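Side-chain contact in ribonucleoside-diphosphate reductase subunit beta (Clostridium botulinum, PDB 6ZJK), which forms the di-iron small subunit of a ribonucleotide reductase, which probably supplies the radical needed to turn ribonucleoside diphosphates into deoxyribonucleotides: residues 165-170 / 283-288. Residues are numbered along the deposited sequence; the frame is centred on the assembly and turned at random.
Sequences REDEHL and GQYVTN
Tyr285 reaches from the last turn of helix 262-287 to the start of helix 168-186, and its hydroxyl OH donates a hydrogen bond to Asp167 OD2 at 2.7 Å. The acceptor is met on its syn side, 24° out of the carboxylate plane, and lies at the edge of the phenol ring, near its plane. CG of Tyr285 stands anti to the backbone N (chi1 166°), which carries the ring toward the start of helix 168-186; a tyrosine is long enough to bridge the two backbones. Asp167 is the N-cap of helix 168-186: its other oxygen, OD1, accepts from Leu170 N at 2.9 Å. A short, two-oxygen side chain suits this place, since one oxygen caps while the other takes the phenol and a salt bridge from Lys98 of helix 90-118. The buried carboxylate thus links three helices of the all-helical, ferritin-like R2 fold. His169 adds an offset (parallel-displaced) face-to-face stack on one face of the Tyr285 ring, with centroids 4.4 Å apart. A flat imidazole suits this position because it can lie nearly parallel to the phenol, planes at 19°, while Asp167 holds the hydroxyl at the ring's edge. His169 ND1 approaches Tyr285 CZ to 3.9 Å.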
ATOM      1  N   ARG A 165     -16.457 -11.524  19.188  1.00 50.19           N
ATOM      2  CA  ARG A 165     -17.886 -11.369  19.427  1.00 55.45           C
ATOM      3  C   ARG A 165     -18.366 -12.099  20.673  1.00 57.10           C
ATOM      4  O   ARG A 165     -19.505 -11.876  21.097  1.00 59.35           O
ATOM      5  CB  ARG A 165     -18.704 -11.856  18.218  1.00 50.41           C
ATOM      6  CG  ARG A 165     -18.344 -11.161  16.890  1.00 54.15           C
ATOM      7  CD  ARG A 165     -19.246 -11.643  15.748  1.00 46.72           C
ATOM      8  NE  ARG A 165     -19.025 -10.853  14.541  1.00 52.32           N
ATOM      9  CZ  ARG A 165     -19.714  -9.757  14.223  1.00 55.34           C
ATOM     10  NH1 ARG A 165     -20.693  -9.324  15.016  1.00 52.20           N
ATOM     11  NH2 ARG A 165     -19.419  -9.089  13.111  1.00 45.98           N
ATOM     12  N   GLU A 166     -17.566 -13.000  21.248  1.00 50.15           N
ATOM     13  CA  GLU A 166     -17.833 -13.945  22.331  1.00 57.74           C
ATOM     14  C   GLU A 166     -17.148 -13.602  23.649  1.00 57.88           C
ATOM     15  O   GLU A 166     -17.384 -14.300  24.640  1.00 60.35           O
ATOM     16  CB  GLU A 166     -17.462 -15.381  21.923  1.00 56.00           C
ATOM     17  CG  GLU A 166     -18.329 -16.033  20.853  1.00 59.33           C
ATOM     18  CD  GLU A 166     -19.798 -15.593  20.955  1.00 71.88           C
ATOM     19  OE1 GLU A 166     -20.434 -15.836  22.014  1.00 75.69           O
ATOM     20  OE2 GLU A 166     -20.338 -15.059  19.944  1.00 68.96           O
ATOM     21  N   ASP A 167     -16.031 -12.878  23.565  1.00 50.75           N
ATOM     22  CA  ASP A 167     -15.121 -12.645  24.687  1.00 58.93           C
ATOM     23  C   ASP A 167     -15.083 -11.145  24.976  1.00 60.94           C
ATOM     24  O   ASP A 167     -14.562 -10.366  24.171  1.00 56.35           O
ATOM     25  CB  ASP A 167     -13.729 -13.190  24.361  1.00 60.64           C
ATOM     26  CG  ASP A 167     -12.748 -13.055  25.523  1.00 65.40           C
ATOM     27  OD1 ASP A 167     -12.341 -11.916  25.841  1.00 61.11           O
ATOM     28  OD2 ASP A 167     -12.401 -14.092  26.127  1.00 66.16           O
ATOM     29  N   GLU A 168     -15.667 -10.720  26.067  1.00 65.30           N
ATOM     30  CA  GLU A 168     -15.750  -9.328  26.390  1.00 63.53           C
ATOM     31  C   GLU A 168     -14.431  -8.612  26.622  1.00 61.54           C
ATOM     32  O   GLU A 168     -14.352  -7.456  26.414  1.00 58.39           O
ATOM     33  CB  GLU A 168     -16.678  -9.134  27.577  1.00 67.81           C
ATOM     34  CG  GLU A 168     -18.022  -8.551  27.231  1.00 76.01           C
ATOM     35  CD  GLU A 168     -18.838  -8.172  28.455  1.00 87.93           C
ATOM     36  OE1 GLU A 168     -18.546  -8.646  29.563  1.00 85.88           O
ATOM     37  OE2 GLU A 168     -19.781  -7.393  28.312  1.00 93.07           O
ATOM     38  N   HIS A 169     -13.421  -9.317  27.062  1.00 62.29           N
ATOM     39  CA  HIS A 169     -12.149  -8.717  27.309  1.00 62.16           C
ATOM     40  C   HIS A 169     -11.563  -8.346  25.983  1.00 59.03           C
ATOM     41  O   HIS A 169     -11.022  -7.300  25.839  1.00 57.19           O
ATOM     42  CB  HIS A 169     -11.182  -9.703  27.951  1.00 61.66           C
ATOM     43  CG  HIS A 169     -11.324  -9.835  29.428  1.00 71.31           C
ATOM     44  ND1 HIS A 169     -12.316 -10.587  30.013  1.00 75.50           N
ATOM     45  CD2 HIS A 169     -10.579  -9.340  30.442  1.00 73.97           C
ATOM     46  CE1 HIS A 169     -12.189 -10.534  31.324  1.00 77.36           C
ATOM     47  NE2 HIS A 169     -11.147  -9.776  31.610  1.00 85.21           N
ATOM     48  N   LEU A 170     -11.660  -9.246  25.032  1.00 55.40           N
ATOM     49  CA  LEU A 170     -11.142  -9.022  23.708  1.00 56.08           C
ATOM     50  C   LEU A 170     -11.852  -7.878  23.045  1.00 56.67           C
ATOM     51  O   LEU A 170     -11.247  -7.039  22.462  1.00 56.07           O
ATOM     52  CB  LEU A 170     -11.164 -10.271  22.893  1.00 50.31           C
ATOM     53  CG  LEU A 170     -10.734 -10.157  21.447  1.00 52.67           C
ATOM     54  CD1 LEU A 170      -9.446  -9.401  21.319  1.00 46.02           C
ATOM     55  CD2 LEU A 170     -10.635 -11.477  20.773  1.00 43.63           C
ATOM     56  N   GLY A 283      -2.020 -11.032  28.378  1.00 41.08           N
ATOM     57  CA  GLY A 283      -1.158 -12.200  28.273  1.00 39.89           C
ATOM     58  C   GLY A 283      -1.406 -13.218  29.371  1.00 46.14           C
ATOM     59  O   GLY A 283      -1.432 -14.424  29.115  1.00 43.32           O
ATOM     60  N   GLN A 284      -1.700 -12.726  30.540  1.00 42.68           N
ATOM     61  CA  GLN A 284      -1.953 -13.563  31.647  1.00 46.47           C
ATOM     62  C   GLN A 284      -3.333 -14.217  31.495  1.00 45.08           C
ATOM     63  O   GLN A 284      -3.514 -15.332  31.795  1.00 43.08           O
ATOM     64  CB  GLN A 284      -1.839 -12.730  32.940  1.00 47.16           C
ATOM     65  CG  GLN A 284      -0.407 -12.443  33.386  1.00 44.86           C
ATOM     66  CD  GLN A 284      -0.294 -11.414  34.456  1.00 50.79           C
ATOM     67  OE1 GLN A 284      -1.197 -10.687  34.709  1.00 49.43           O
ATOM     68  NE2 GLN A 284       0.826 -11.363  35.081  1.00 47.75           N
ATOM     69  N   TYR A 285      -4.265 -13.486  30.952  1.00 42.12           N
ATOM     70  CA  TYR A 285      -5.645 -13.957  30.848  1.00 45.37           C
ATOM     71  C   TYR A 285      -5.779 -15.122  29.866  1.00 48.00           C
ATOM     72  O   TYR A 285      -6.462 -16.114  30.161  1.00 41.94           O
ATOM     73  CB  TYR A 285      -6.548 -12.787  30.446  1.00 48.48           C
ATOM     74  CG  TYR A 285      -7.927 -13.203  29.981  1.00 49.84           C
ATOM     75  CD1 TYR A 285      -8.846 -13.759  30.872  1.00 52.80           C
ATOM     76  CD2 TYR A 285      -8.318 -13.021  28.653  1.00 49.88           C
ATOM     77  CE1 TYR A 285     -10.112 -14.140  30.455  1.00 54.60           C
ATOM     78  CE2 TYR A 285      -9.599 -13.395  28.221  1.00 54.18           C
ATOM     79  CZ  TYR A 285     -10.485 -13.955  29.126  1.00 60.94           C
ATOM     80  OH  TYR A 285     -11.750 -14.334  28.709  1.00 57.83           O
ATOM     81  N   VAL A 286      -5.118 -15.024  28.702  1.00 43.47           N
ATOM     82  CA  VAL A 286      -5.262 -16.050  27.670  1.00 46.25           C
ATOM     83  C   VAL A 286      -4.393 -17.268  27.962  1.00 42.87           C
ATOM     84  O   VAL A 286      -4.749 -18.384  27.564  1.00 44.02           O
ATOM     85  CB  VAL A 286      -4.957 -15.486  26.263  1.00 39.85           C
ATOM     86  CG1 VAL A 286      -5.897 -14.343  25.922  1.00 41.91           C
ATOM     87  CG2 VAL A 286      -3.527 -15.053  26.149  1.00 39.63           C
ATOM     88  N   THR A 287      -3.284 -17.091  28.650  1.00 36.98           N
ATOM     89  CA  THR A 287      -2.473 -18.234  28.945  1.00 38.18           C
ATOM     90  C   THR A 287      -3.013 -19.013  30.143  1.00 42.39           C
ATOM     91  O   THR A 287      -2.883 -20.175  30.174  1.00 39.28           O
ATOM     92  CB  THR A 287      -1.001 -17.896  29.162  1.00 43.60           C
ATOM     93  OG1 THR A 287      -0.888 -16.796  30.035  1.00 38.88           O
ATOM     94  CG2 THR A 287      -0.361 -17.541  27.875  1.00 45.43           C
ATOM     95  N   ASN A 288      -3.574 -18.339  31.125  1.00 39.45           N
ATOM     96  CA  ASN A 288      -4.131 -18.963  32.326  1.00 49.31           C
ATOM     97  C   ASN A 288      -3.230 -20.003  32.987  1.00 50.16           C
ATOM     98  O   ASN A 288      -3.713 -20.975  33.431  1.00 50.83           O
ATOM     99  CB  ASN A 288      -5.475 -19.598  31.978  1.00 47.87           C
ATOM    100  CG  ASN A 288      -6.311 -19.961  33.185  1.00 56.99           C
ATOM    101  OD1 ASN A 288      -6.384 -19.251  34.133  1.00 55.94           O
ATOM    102  ND2 ASN A 288      -6.987 -21.059  33.095  1.00 58.13           N
TER